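Side-chain contacts in 26.7 kDa salivary protein (Phlebotomus duboscqi, PDB 6MT7), which binds and sequesters cysteinyl leukotrienes and a thromboxane A2 analogue, countering host responses and platelet aggregation while the female sand fly feeds on blood: residues L55-E58 against L63-D66; E147-G152 against H158-Y163; Y163-V168 against K222-Q227; A191-A196 against Y210-K215. All coordinates share one frame; numbering follows the deposited sequence.

How the contacts relate
Four contacts illustrate how a small helical secreted protein is held together by different chemistry in different places. Contact 1 stands apart, on the other side of the chain's centre from contacts 2 and 3; it is a buried hairpin junction held by a backbone bond, leucine packing and a guanidinium-amide stack. Contact 2 lies at the surface and is polar, a glutamate meeting the start of helix 159-164. Contact 3 uses the far end of that helix, shares Y163 with contact 2, and relies on packing of a buried tyrosine against a partly exposed helix face. Contact 4, again buried, is covalent; its Y210 also touches H158 of contact 2 and Y165 of contact 3.

Contact 1 of 4, residues L55-E58 against L63-D66; sequences LYNE and LRVD
R64 leans across L55 and N57, and its side chain can be traced atom by atom over the opposing backbone. The first atom, CB, lies 3.7 Å from L55 O. CG, set beside the backbone N and anti to the carbonyl carbon (chi1 -61°), stays over the same peptide, 3.8 Å from L55 C. The chain then runs extended to NE, which carries the guanidinium group to N57. There N57 CB sits over the centre of one guanidinium face, 3.8 Å from R64 CZ, and the amide stacks on the group with the two planes 21° apart. At the tip, R64 NH1 comes to 3.6 Å from N57 ND2, while R64 NH2 gives an in-plane hydrogen bond of 2.8 Å to a water that in turn donates weakly to N57 OD1, an oxygen also bonded by N60 N. The setting is a short antiparallel hairpin, strands 56-57 and 62-63, in which Y56 and L63 form a non-hydrogen-bonded pair. R64 follows it as the N-cap residue of helix 65-74, and its N bonds to L55 O at 2.8 Å. On the face shared by Y56 and L63, L63 CD2 meets the edge of the tyrosine ring, 4.1 Å from Y56 CD1.

Contact 2 of 4, residues E147-G152 against H158-Y163; sequences ENREKG and HACSAY
E150 turns its carboxylate onto the first turn of helix 159-164, so that a short 3-10 segment, 149-151, is fastened to the start of a helix. The loop carrying it is also closed by the disulfide between C160 and C144, one of the bridges that tie together this part of the D7 protein.

Most of the hydrogen bonds are accepted by that one side chain. Its bend at chi2 (-76°) folds the carboxylate back to the helix, where both oxygens are engaged. E150 OE1 accepts from S161 N at 2.9 Å, on its syn side and rather straight, and takes a weaker, strongly bent bond from C160 N. E150 OE2 accepts from S161 OG, also on the syn side, at a short 2.5 Å; both S161 donors stand somewhat out of the carboxylate plane. Amide and hydroxyl thus fix the rotation of the carboxylate, and the helix start would probably favour its negative charge. The backbone adds a bond from A159 N to E150 O, 3.1 Å long.

Apolar packing fills in around these bonds. A159 CB rests 3.6 Å from G152 CA, where the absence of a side chain lets the backbones come close. R149 sends its guanidinium away to F143, binding that residue's O through NH1 and lying against its ring in a cation-pi contact, while R149 CB packs against C160 CB at 3.8 Å.

Contact 3 of 4, residues Y163-V168 against K222-Q227; sequences YYYRLV and KILDNQ
Y165 reaches across to L224 and D225, and nearly everything this contact buries is gathered round that one side chain. The close part lies along one side of the tyrosine. Its CG is held beside the backbone N and anti to the carbonyl carbon (chi1 -64°), a setting that sends the ring out to helix 220-227. The ring crosses L224 at a slant: Y165 CD1 lies 3.6 Å from L224 CB, and Y165 CB is 3.8 Å from L224 CD1. Further along the ring, Y165 CE1 approaches the backbone at D225 N, 3.7 Å away. I140 and Y210 also touch the tyrosine, which is buried between helices.

The ring leaves from the end of helix 159-164, where a Schellman motif closes the last turn. R166 there has a positive phi of 57°, R166 N bonds to Y163 O, and L167 N probably bonds to A162 O at 2.9 Å. Separately, the R166 guanidinium reaches Y164 O and Y231 OH through NH1 and forms a salt bridge to D9 through NH2.

At the phenol end the contact stays close but turns polar, without a hydrogen bond between the segments. Y165 OH touches D225 CB at 3.3 Å but remains 3.9 Å from D225 OD1, and ring and carboxylate planes stand 80° apart. D225 OD2 instead accepts from S141 OG. The looser, solvent side lies at L224 and D225, both partly exposed.

Contact 4 of 4, residues A191-A196 against Y210-K215; sequences ASCVKA and YNCVEK
C193 and C212 are joined by a disulfide, SG to SG at 2.1 Å, and this one covalent link makes up almost the whole first shell. The bridge is left-handed, with a torsion of -77° about the S-S bond, and it holds C193 CB 3.7 Å from C212 CB. The two cysteines enter it differently. In C193 the sulfur lies beside the backbone N (chi1 -64°), whereas in C212 it is anti to the backbone N and beside the carbonyl carbon (chi1 179°). Both CB atoms face the opposite helix. The backbones approach to 5.6 Å, from C193 CA to C212 CA.

Next to the bridge stands V213, which follows C212 on the same helix. Its CG2 packs against the sulfur, 4.3 Å from C193 SG, and V213 N lies 3.8 Å from that same sulfur. No hydrogen bond joins the two segments, so the bridge itself carries the link.

Farther out, M209 and H216, each about one turn from C212, touch C193 from helix 203-216, and V213 is backed by I185 and L221. Beside C193, S192 OG bonds to Q189 O within its own helix and makes a weak bond to H216 NE2, a second, minor link to helix 203-216. C193 O accepts from S197 OG just past the end of helix 187-196.

The result is two consecutive helices, 187-196 and 203-216, joined at one point by a cystine whose C193 half is buried, consistent with the disulfide-linked helical architecture of odorant-binding proteins and their D7 relatives.

Contact 1 of 4, residues L55-E58 against L63-D66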
loop_
_atom_site.group_PDB
_atom_site.type_symbol
_atom_site.label_atom_id
_atom_site.label_comp_id
_atom_site.label_asym_id
_atom_site.label_seq_id
_atom_site.Cartn_x
_atom_site.Cartn_y
_atom_site.Cartn_z
ATOM N N LEU A 55 -2.289 -7.535 3.841
ATOM C CA LEU A 55 -3.083 -8.326 4.774
ATOM C C LEU A 55 -4.078 -9.246 4.075
ATOM O O LEU A 55 -4.949 -9.819 4.736
ATOM C CB LEU A 55 -3.799 -7.387 5.745
ATOM C CG LEU A 55 -2.805 -6.586 6.582
ATOM C CD1 LEU A 55 -3.552 -5.571 7.434
ATOM C CD2 LEU A 55 -1.975 -7.544 7.462
ATOM N N TYR A 56 -3.964 -9.415 2.757
ATOM C CA TYR A 56 -4.817 -10.338 2.018
ATOM C C TYR A 56 -3.933 -11.359 1.327
ATOM O O TYR A 56 -3.060 -10.998 0.530
ATOM C CB TYR A 56 -5.696 -9.603 1.002
ATOM C CG TYR A 56 -6.612 -10.519 0.215
ATOM C CD1 TYR A 56 -7.641 -11.222 0.839
ATOM C CD2 TYR A 56 -6.458 -10.669 -1.157
ATOM C CE1 TYR A 56 -8.486 -12.065 0.116
ATOM C CE2 TYR A 56 -7.310 -11.506 -1.893
ATOM C CZ TYR A 56 -8.316 -12.193 -1.250
ATOM O OH TYR A 56 -9.155 -13.011 -1.981
ATOM N N ASN A 57 -4.147 -12.633 1.647
ATOM C CA ASN A 57 -3.357 -13.718 1.086
ATOM C C ASN A 57 -4.031 -14.135 -0.215
ATOM O O ASN A 57 -5.107 -14.732 -0.198
ATOM C CB ASN A 57 -3.263 -14.861 2.093
ATOM C CG ASN A 57 -2.493 -16.059 1.575
ATOM O OD1 ASN A 57 -2.345 -16.256 0.374
ATOM N ND2 ASN A 57 -2.006 -16.887 2.505
ATOM N N GLU A 58 -3.402 -13.802 -1.346
ATOM C CA GLU A 58 -4.018 -14.091 -2.637
ATOM C C GLU A 58 -4.032 -15.580 -2.948
ATOM O O GLU A 58 -4.887 -16.031 -3.719
ATOM C CB GLU A 58 -3.298 -13.324 -3.749
ATOM C CG GLU A 58 -3.451 -11.810 -3.645
ATOM C CD GLU A 58 -2.709 -11.057 -4.742
ATOM O OE1 GLU A 58 -1.485 -10.855 -4.605
ATOM O OE2 GLU A 58 -3.358 -10.658 -5.734
ATOM N N LEU A 63 -7.880 -13.369 4.622
ATOM C CA LEU A 63 -7.144 -12.329 5.322
ATOM C C LEU A 63 -6.041 -12.938 6.178
ATOM O O LEU A 63 -6.174 -14.042 6.717
ATOM C CB LEU A 63 -8.081 -11.510 6.201
ATOM C CG LEU A 63 -9.077 -10.682 5.398
ATOM C CD1 LEU A 63 -10.035 -10.058 6.362
ATOM C CD2 LEU A 63 -8.354 -9.619 4.571
ATOM N N ARG A 64 -4.935 -12.200 6.285
ATOM C CA ARG A 64 -3.793 -12.570 7.125
ATOM C C ARG A 64 -4.119 -12.173 8.558
ATOM O O ARG A 64 -3.628 -11.179 9.098
ATOM C CB ARG A 64 -2.521 -11.902 6.626
ATOM C CG ARG A 64 -2.135 -12.305 5.206
ATOM C CD ARG A 64 -0.686 -11.919 4.912
ATOM N NE ARG A 64 -0.328 -12.207 3.524
ATOM C CZ ARG A 64 0.057 -13.398 3.082
ATOM N NH1 ARG A 64 0.131 -14.421 3.924
ATOM N NH2 ARG A 64 0.363 -13.570 1.796
ATOM N N VAL A 65 -4.982 -12.979 9.176
ATOM C CA VAL A 65 -5.450 -12.697 10.528
ATOM C C VAL A 65 -4.280 -12.639 11.506
ATOM O O VAL A 65 -4.268 -11.814 12.426
ATOM C CB VAL A 65 -6.507 -13.743 10.931
ATOM C CG1 VAL A 65 -6.838 -13.660 12.410
ATOM C CG2 VAL A 65 -7.765 -13.520 10.098
ATOM N N ASP A 66 -3.261 -13.487 11.303
ATOM C CA ASP A 66 -2.091 -13.423 12.174
ATOM C C ASP A 66 -1.449 -12.041 12.127
ATOM O O ASP A 66 -1.066 -11.488 13.166
ATOM C CB ASP A 66 -1.078 -14.513 11.798
ATOM C CG ASP A 66 -0.545 -14.372 10.371
ATOM O OD1 ASP A 66 -1.345 -14.129 9.445
ATOM O OD2 ASP A 66 0.681 -14.532 10.178
HETATM O O HOH W 1 0.942 -15.982 0.467
#

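Contact 2 of 4, residues E147-G152 against H158-Y163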
loop_
_atom_site.group_PDB
_atom_site.type_symbol
_atom_site.label_atom_id
_atom_site.label_comp_id
_atom_site.label_asym_id
_atom_site.label_seq_id
_atom_site.Cartn_x
_atom_site.Cartn_y
_atom_site.Cartn_z
ATOM N N GLU A 147 20.672 12.764 0.185
ATOM C CA GLU A 147 21.433 11.811 0.995
ATOM C C GLU A 147 21.866 10.590 0.187
ATOM O O GLU A 147 22.069 9.503 0.741
ATOM C CB GLU A 147 20.649 11.390 2.244
ATOM C CG GLU A 147 19.959 12.549 2.979
ATOM C CD GLU A 147 20.926 13.429 3.772
ATOM O OE1 GLU A 147 22.097 13.032 3.943
ATOM O OE2 GLU A 147 20.507 14.518 4.236
ATOM N N ASN A 148 22.031 10.774 -1.123
ATOM C CA ASN A 148 22.502 9.715 -2.022
ATOM C C ASN A 148 21.637 8.468 -1.922
ATOM O O ASN A 148 22.125 7.348 -2.086
ATOM C CB ASN A 148 23.964 9.367 -1.748
ATOM C CG ASN A 148 24.889 10.520 -2.053
ATOM O OD1 ASN A 148 24.991 10.949 -3.199
ATOM N ND2 ASN A 148 25.553 11.043 -1.025
ATOM N N ARG A 149 20.341 8.654 -1.644
ATOM C CA ARG A 149 19.484 7.496 -1.397
ATOM C C ARG A 149 19.315 6.632 -2.641
ATOM O O ARG A 149 19.138 5.415 -2.519
ATOM C CB ARG A 149 18.119 7.945 -0.870
ATOM C CG ARG A 149 18.152 8.464 0.570
ATOM C CD ARG A 149 16.830 9.095 0.997
ATOM N NE ARG A 149 16.840 9.395 2.426
ATOM C CZ ARG A 149 16.706 10.611 2.944
ATOM N NH1 ARG A 149 16.520 11.661 2.154
ATOM N NH2 ARG A 149 16.742 10.770 4.260
ATOM N N GLU A 150 19.367 7.226 -3.837
ATOM C CA GLU A 150 19.112 6.449 -5.046
ATOM C C GLU A 150 20.199 5.419 -5.315
ATOM O O GLU A 150 19.946 4.450 -6.038
ATOM C CB GLU A 150 18.958 7.361 -6.263
ATOM C CG GLU A 150 17.744 8.297 -6.241
ATOM C CD GLU A 150 16.427 7.591 -6.549
ATOM O OE1 GLU A 150 16.224 6.451 -6.087
ATOM O OE2 GLU A 150 15.596 8.195 -7.251
ATOM N N LYS A 151 21.395 5.604 -4.749
ATOM C CA LYS A 151 22.459 4.613 -4.858
ATOM C C LYS A 151 22.120 3.308 -4.153
ATOM O O LYS A 151 22.678 2.263 -4.508
ATOM C CB LYS A 151 23.761 5.171 -4.276
ATOM C CG LYS A 151 24.119 6.573 -4.732
ATOM C CD LYS A 151 25.631 6.715 -4.900
ATOM C CE LYS A 151 25.994 7.938 -5.725
ATOM N NZ LYS A 151 25.046 9.059 -5.486
ATOM N N GLY A 152 21.239 3.342 -3.155
ATOM C CA GLY A 152 20.893 2.135 -2.428
ATOM C C GLY A 152 22.041 1.538 -1.652
ATOM O O GLY A 152 22.056 0.325 -1.410
ATOM N N HIS A 158 18.035 4.184 -8.954
ATOM C CA HIS A 158 16.622 4.385 -8.639
ATOM C C HIS A 158 16.191 3.554 -7.439
ATOM O O HIS A 158 15.021 3.155 -7.344
ATOM C CB HIS A 158 15.733 4.028 -9.837
ATOM C CG HIS A 158 16.213 4.592 -11.138
ATOM N ND1 HIS A 158 16.135 5.935 -11.440
ATOM C CD2 HIS A 158 16.773 3.994 -12.216
ATOM C CE1 HIS A 158 16.630 6.140 -12.648
ATOM N NE2 HIS A 158 17.020 4.978 -13.142
ATOM N N ALA A 159 17.113 3.282 -6.518
ATOM C CA ALA A 159 16.823 2.349 -5.433
ATOM C C ALA A 159 15.741 2.885 -4.506
ATOM O O ALA A 159 14.847 2.142 -4.081
ATOM C CB ALA A 159 18.094 2.053 -4.646
ATOM N N CYS A 160 15.819 4.168 -4.172
ATOM C CA CYS A 160 14.848 4.785 -3.282
ATOM C C CYS A 160 13.531 5.024 -4.011
ATOM O O CYS A 160 12.459 4.692 -3.493
ATOM C CB CYS A 160 15.443 6.092 -2.735
ATOM S SG CYS A 160 14.377 7.126 -1.699
ATOM N N SER A 161 13.604 5.578 -5.226
ATOM C CA SER A 161 12.395 5.906 -5.978
ATOM C C SER A 161 11.556 4.666 -6.243
ATOM O O SER A 161 10.323 4.703 -6.135
ATOM C CB SER A 161 12.765 6.576 -7.301
ATOM O OG SER A 161 13.112 7.933 -7.105
ATOM N N ALA A 162 12.206 3.552 -6.588
ATOM C CA ALA A 162 11.451 2.332 -6.871
ATOM C C ALA A 162 10.695 1.851 -5.643
ATOM O O ALA A 162 9.588 1.307 -5.761
ATOM C CB ALA A 162 12.385 1.236 -7.383
ATOM N N TYR A 163 11.281 2.029 -4.454
ATOM C CA TYR A 163 10.570 1.660 -3.235
ATOM C C TYR A 163 9.337 2.546 -3.033
ATOM O O TYR A 163 8.233 2.046 -2.786
ATOM C CB TYR A 163 11.501 1.739 -2.013
ATOM C CG TYR A 163 10.707 1.580 -0.738
ATOM C CD1 TYR A 163 10.312 0.324 -0.301
ATOM C CD2 TYR A 163 10.293 2.695 -0.005
ATOM C CE1 TYR A 163 9.539 0.173 0.830
ATOM C CE2 TYR A 163 9.506 2.554 1.122
ATOM C CZ TYR A 163 9.137 1.290 1.540
ATOM O OH TYR A 163 8.362 1.134 2.667
#

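Contact 3 of 4, residues Y163-V168 against K222-Q227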
loop_
_atom_site.group_PDB
_atom_site.type_symbol
_atom_site.label_atom_id
_atom_site.label_comp_id
_atom_site.label_asym_id
_atom_site.label_seq_id
_atom_site.Cartn_x
_atom_site.Cartn_y
_atom_site.Cartn_z
ATOM N N TYR A 163 11.281 2.029 -4.454
ATOM C CA TYR A 163 10.570 1.660 -3.235
ATOM C C TYR A 163 9.337 2.546 -3.033
ATOM O O TYR A 163 8.233 2.046 -2.786
ATOM C CB TYR A 163 11.501 1.739 -2.013
ATOM C CG TYR A 163 10.707 1.580 -0.738
ATOM C CD1 TYR A 163 10.312 0.324 -0.301
ATOM C CD2 TYR A 163 10.293 2.695 -0.005
ATOM C CE1 TYR A 163 9.539 0.173 0.830
ATOM C CE2 TYR A 163 9.506 2.554 1.122
ATOM C CZ TYR A 163 9.137 1.290 1.540
ATOM O OH TYR A 163 8.362 1.134 2.667
ATOM N N TYR A 164 9.492 3.867 -3.148
ATOM C CA TYR A 164 8.358 4.729 -2.831
ATOM C C TYR A 164 7.282 4.694 -3.910
ATOM O O TYR A 164 6.106 4.943 -3.613
ATOM C CB TYR A 164 8.842 6.158 -2.567
ATOM C CG TYR A 164 9.378 6.266 -1.163
ATOM C CD1 TYR A 164 8.516 6.319 -0.074
ATOM C CD2 TYR A 164 10.738 6.241 -0.919
ATOM C CE1 TYR A 164 9.000 6.393 1.225
ATOM C CE2 TYR A 164 11.231 6.304 0.374
ATOM C CZ TYR A 164 10.359 6.378 1.440
ATOM O OH TYR A 164 10.852 6.443 2.726
ATOM N N TYR A 165 7.647 4.377 -5.152
ATOM C CA TYR A 165 6.638 4.076 -6.166
ATOM C C TYR A 165 6.000 2.707 -5.961
ATOM O O TYR A 165 5.055 2.374 -6.680
ATOM C CB TYR A 165 7.245 4.112 -7.564
ATOM C CG TYR A 165 7.757 5.457 -8.010
ATOM C CD1 TYR A 165 7.120 6.636 -7.643
ATOM C CD2 TYR A 165 8.878 5.538 -8.826
ATOM C CE1 TYR A 165 7.606 7.880 -8.081
ATOM C CE2 TYR A 165 9.370 6.763 -9.260
ATOM C CZ TYR A 165 8.736 7.923 -8.887
ATOM O OH TYR A 165 9.247 9.129 -9.335
ATOM N N ARG A 166 6.495 1.923 -4.999
ATOM C CA ARG A 166 6.021 0.565 -4.736
ATOM C C ARG A 166 6.144 -0.316 -5.976
ATOM O O ARG A 166 5.270 -1.134 -6.281
ATOM C CB ARG A 166 4.597 0.550 -4.173
ATOM C CG ARG A 166 4.565 0.611 -2.635
ATOM C CD ARG A 166 4.992 1.997 -2.135
ATOM N NE ARG A 166 4.954 2.107 -0.675
ATOM C CZ ARG A 166 5.163 3.244 -0.007
ATOM N NH1 ARG A 166 5.431 4.373 -0.658
ATOM N NH2 ARG A 166 5.087 3.264 1.318
ATOM N N LEU A 167 7.260 -0.160 -6.689
ATOM C CA LEU A 167 7.657 -1.175 -7.654
ATOM C C LEU A 167 8.316 -2.358 -6.955
ATOM O O LEU A 167 8.185 -3.498 -7.416
ATOM C CB LEU A 167 8.607 -0.579 -8.694
ATOM C CG LEU A 167 8.076 0.681 -9.386
ATOM C CD1 LEU A 167 9.090 1.231 -10.384
ATOM C CD2 LEU A 167 6.750 0.392 -10.058
ATOM N N VAL A 168 9.026 -2.095 -5.855
ATOM C CA VAL A 168 9.677 -3.104 -5.028
ATOM C C VAL A 168 9.373 -2.784 -3.571
ATOM O O VAL A 168 9.037 -1.651 -3.221
ATOM C CB VAL A 168 11.213 -3.171 -5.237
ATOM C CG1 VAL A 168 11.561 -3.583 -6.674
ATOM C CG2 VAL A 168 11.897 -1.835 -4.854
ATOM N N LYS A 222 6.476 9.708 -13.736
ATOM C CA LYS A 222 6.323 11.139 -13.489
ATOM C C LYS A 222 4.998 11.432 -12.799
ATOM O O LYS A 222 4.933 12.271 -11.894
ATOM C CB LYS A 222 6.430 11.927 -14.797
ATOM C CG LYS A 222 7.785 11.842 -15.471
ATOM C CD LYS A 222 7.993 13.033 -16.410
ATOM C CE LYS A 222 9.394 13.055 -17.006
ATOM N NZ LYS A 222 9.382 12.587 -18.423
ATOM N N ILE A 223 3.928 10.749 -13.214
ATOM C CA ILE A 223 2.620 10.954 -12.603
ATOM C C ILE A 223 2.630 10.509 -11.143
ATOM O O ILE A 223 2.107 11.208 -10.266
ATOM C CB ILE A 223 1.535 10.231 -13.422
ATOM C CG1 ILE A 223 1.384 10.886 -14.800
ATOM C CG2 ILE A 223 0.200 10.235 -12.675
ATOM C CD1 ILE A 223 0.469 10.136 -15.728
ATOM N N LEU A 224 3.233 9.351 -10.849
ATOM C CA LEU A 224 3.363 8.943 -9.453
ATOM C C LEU A 224 4.161 9.963 -8.650
ATOM O O LEU A 224 3.828 10.252 -7.495
ATOM C CB LEU A 224 4.031 7.573 -9.345
ATOM C CG LEU A 224 3.205 6.347 -9.711
ATOM C CD1 LEU A 224 4.020 5.076 -9.424
ATOM C CD2 LEU A 224 1.858 6.334 -8.980
ATOM N N ASP A 225 5.233 10.501 -9.232
ATOM C CA ASP A 225 6.021 11.481 -8.496
ATOM C C ASP A 225 5.202 12.737 -8.227
ATOM O O ASP A 225 5.241 13.285 -7.117
ATOM C CB ASP A 225 7.301 11.806 -9.260
ATOM C CG ASP A 225 8.279 12.609 -8.437
ATOM O OD1 ASP A 225 8.463 12.287 -7.241
ATOM O OD2 ASP A 225 8.867 13.568 -8.983
ATOM N N ASN A 226 4.434 13.185 -9.226
ATOM C CA ASN A 226 3.578 14.356 -9.068
ATOM C C ASN A 226 2.499 14.126 -8.013
ATOM O O ASN A 226 2.147 15.055 -7.269
ATOM C CB ASN A 226 2.978 14.708 -10.430
ATOM C CG ASN A 226 1.879 15.742 -10.352
ATOM O OD1 ASN A 226 0.714 15.415 -10.107
ATOM N ND2 ASN A 226 2.237 16.998 -10.596
ATOM N N GLN A 227 1.997 12.893 -7.899
ATOM C CA GLN A 227 1.020 12.549 -6.869
ATOM C C GLN A 227 1.641 12.313 -5.505
ATOM O O GLN A 227 0.899 12.233 -4.520
ATOM C CB GLN A 227 0.253 11.285 -7.254
ATOM C CG GLN A 227 -0.639 11.433 -8.459
ATOM C CD GLN A 227 -1.212 10.110 -8.905
ATOM O OE1 GLN A 227 -0.815 9.042 -8.416
ATOM N NE2 GLN A 227 -2.146 10.164 -9.840
#

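Contact 4 of 4, residues A191-A196 against Y210-K215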
loop_
_atom_site.group_PDB
_atom_site.type_symbol
_atom_site.label_atom_id
_atom_site.label_comp_id
_atom_site.label_asym_id
_atom_site.label_seq_id
_atom_site.Cartn_x
_atom_site.Cartn_y
_atom_site.Cartn_z
ATOM N N ALA A 191 3.700 -7.292 -15.488
ATOM C CA ALA A 191 4.184 -8.653 -15.271
ATOM C C ALA A 191 5.508 -8.894 -15.979
ATOM O O ALA A 191 6.390 -9.578 -15.443
ATOM C CB ALA A 191 3.150 -9.677 -15.755
ATOM N N SER A 192 5.660 -8.368 -17.200
ATOM C CA SER A 192 6.924 -8.553 -17.907
ATOM C C SER A 192 8.076 -7.871 -17.175
ATOM O O SER A 192 9.197 -8.391 -17.175
ATOM C CB SER A 192 6.819 -8.052 -19.355
ATOM O OG SER A 192 6.809 -6.632 -19.421
ATOM N N CYS A 193 7.819 -6.731 -16.525
ATOM C CA CYS A 193 8.866 -6.085 -15.730
ATOM C C CYS A 193 9.240 -6.919 -14.512
ATOM O O CYS A 193 10.425 -7.049 -14.182
ATOM C CB CYS A 193 8.416 -4.694 -15.291
ATOM S SG CYS A 193 8.154 -3.591 -16.677
ATOM N N VAL A 194 8.242 -7.479 -13.824
ATOM C CA VAL A 194 8.507 -8.368 -12.693
ATOM C C VAL A 194 9.382 -9.532 -13.132
ATOM O O VAL A 194 10.414 -9.835 -12.513
ATOM C CB VAL A 194 7.178 -8.854 -12.079
ATOM C CG1 VAL A 194 7.408 -9.953 -11.036
ATOM C CG2 VAL A 194 6.420 -7.683 -11.478
ATOM N N LYS A 195 8.998 -10.181 -14.231
ATOM C CA LYS A 195 9.759 -11.326 -14.712
ATOM C C LYS A 195 11.181 -10.929 -15.090
ATOM O O LYS A 195 12.137 -11.649 -14.772
ATOM C CB LYS A 195 9.043 -11.961 -15.899
ATOM C CG LYS A 195 9.766 -13.164 -16.456
ATOM C CD LYS A 195 8.875 -13.939 -17.405
ATOM C CE LYS A 195 9.540 -15.227 -17.875
ATOM N NZ LYS A 195 8.700 -15.920 -18.906
ATOM N N ALA A 196 11.345 -9.789 -15.765
ATOM C CA ALA A 196 12.679 -9.342 -16.150
ATOM C C ALA A 196 13.541 -9.015 -14.939
ATOM O O ALA A 196 14.774 -9.056 -15.038
ATOM C CB ALA A 196 12.586 -8.121 -17.073
ATOM N N TYR A 210 12.278 0.034 -12.364
ATOM C CA TYR A 210 12.140 1.438 -12.735
ATOM C C TYR A 210 12.319 1.627 -14.237
ATOM O O TYR A 210 11.467 2.224 -14.908
ATOM C CB TYR A 210 13.159 2.271 -11.946
ATOM C CG TYR A 210 13.066 3.770 -12.149
ATOM C CD1 TYR A 210 13.588 4.373 -13.291
ATOM C CD2 TYR A 210 12.473 4.586 -11.189
ATOM C CE1 TYR A 210 13.498 5.747 -13.483
ATOM C CE2 TYR A 210 12.392 5.957 -11.370
ATOM C CZ TYR A 210 12.904 6.529 -12.516
ATOM O OH TYR A 210 12.820 7.892 -12.686
ATOM N N ASN A 211 13.432 1.127 -14.782
ATOM C CA ASN A 211 13.727 1.339 -16.194
ATOM C C ASN A 211 12.718 0.635 -17.086
ATOM O O ASN A 211 12.394 1.137 -18.170
ATOM C CB ASN A 211 15.142 0.862 -16.508
ATOM C CG ASN A 211 16.200 1.712 -15.833
ATOM O OD1 ASN A 211 15.995 2.901 -15.614
ATOM N ND2 ASN A 211 17.326 1.105 -15.493
ATOM N N CYS A 212 12.207 -0.516 -16.644
ATOM C CA CYS A 212 11.241 -1.259 -17.449
ATOM C C CYS A 212 9.900 -0.540 -17.508
ATOM O O CYS A 212 9.290 -0.443 -18.582
ATOM C CB CYS A 212 11.065 -2.673 -16.893
ATOM S SG CYS A 212 9.872 -3.688 -17.801
ATOM N N VAL A 213 9.424 -0.029 -16.369
ATOM C CA VAL A 213 8.165 0.710 -16.369
ATOM C C VAL A 213 8.301 1.967 -17.220
ATOM O O VAL A 213 7.421 2.292 -18.023
ATOM C CB VAL A 213 7.732 1.041 -14.924
ATOM C CG1 VAL A 213 6.576 2.044 -14.922
ATOM C CG2 VAL A 213 7.321 -0.233 -14.170
ATOM N N GLU A 214 9.422 2.678 -17.073
ATOM C CA GLU A 214 9.615 3.909 -17.832
ATOM C C GLU A 214 9.672 3.637 -19.327
ATOM O O GLU A 214 9.201 4.455 -20.126
ATOM C CB GLU A 214 10.890 4.607 -17.370
ATOM C CG GLU A 214 11.052 6.010 -17.927
ATOM C CD GLU A 214 12.208 6.753 -17.287
ATOM O OE1 GLU A 214 13.302 6.159 -17.157
ATOM O OE2 GLU A 214 12.017 7.926 -16.907
ATOM N N LYS A 215 10.237 2.495 -19.722
ATOM C CA LYS A 215 10.276 2.145 -21.138
ATOM C C LYS A 215 8.873 1.929 -21.696
ATOM O O LYS A 215 8.590 2.302 -22.841
ATOM C CB LYS A 215 11.143 0.904 -21.343
ATOM C CG LYS A 215 11.354 0.535 -22.803
ATOM C CD LYS A 215 12.831 0.522 -23.166
ATOM C CE LYS A 215 13.045 0.174 -24.636
ATOM N NZ LYS A 215 13.359 1.376 -25.458
#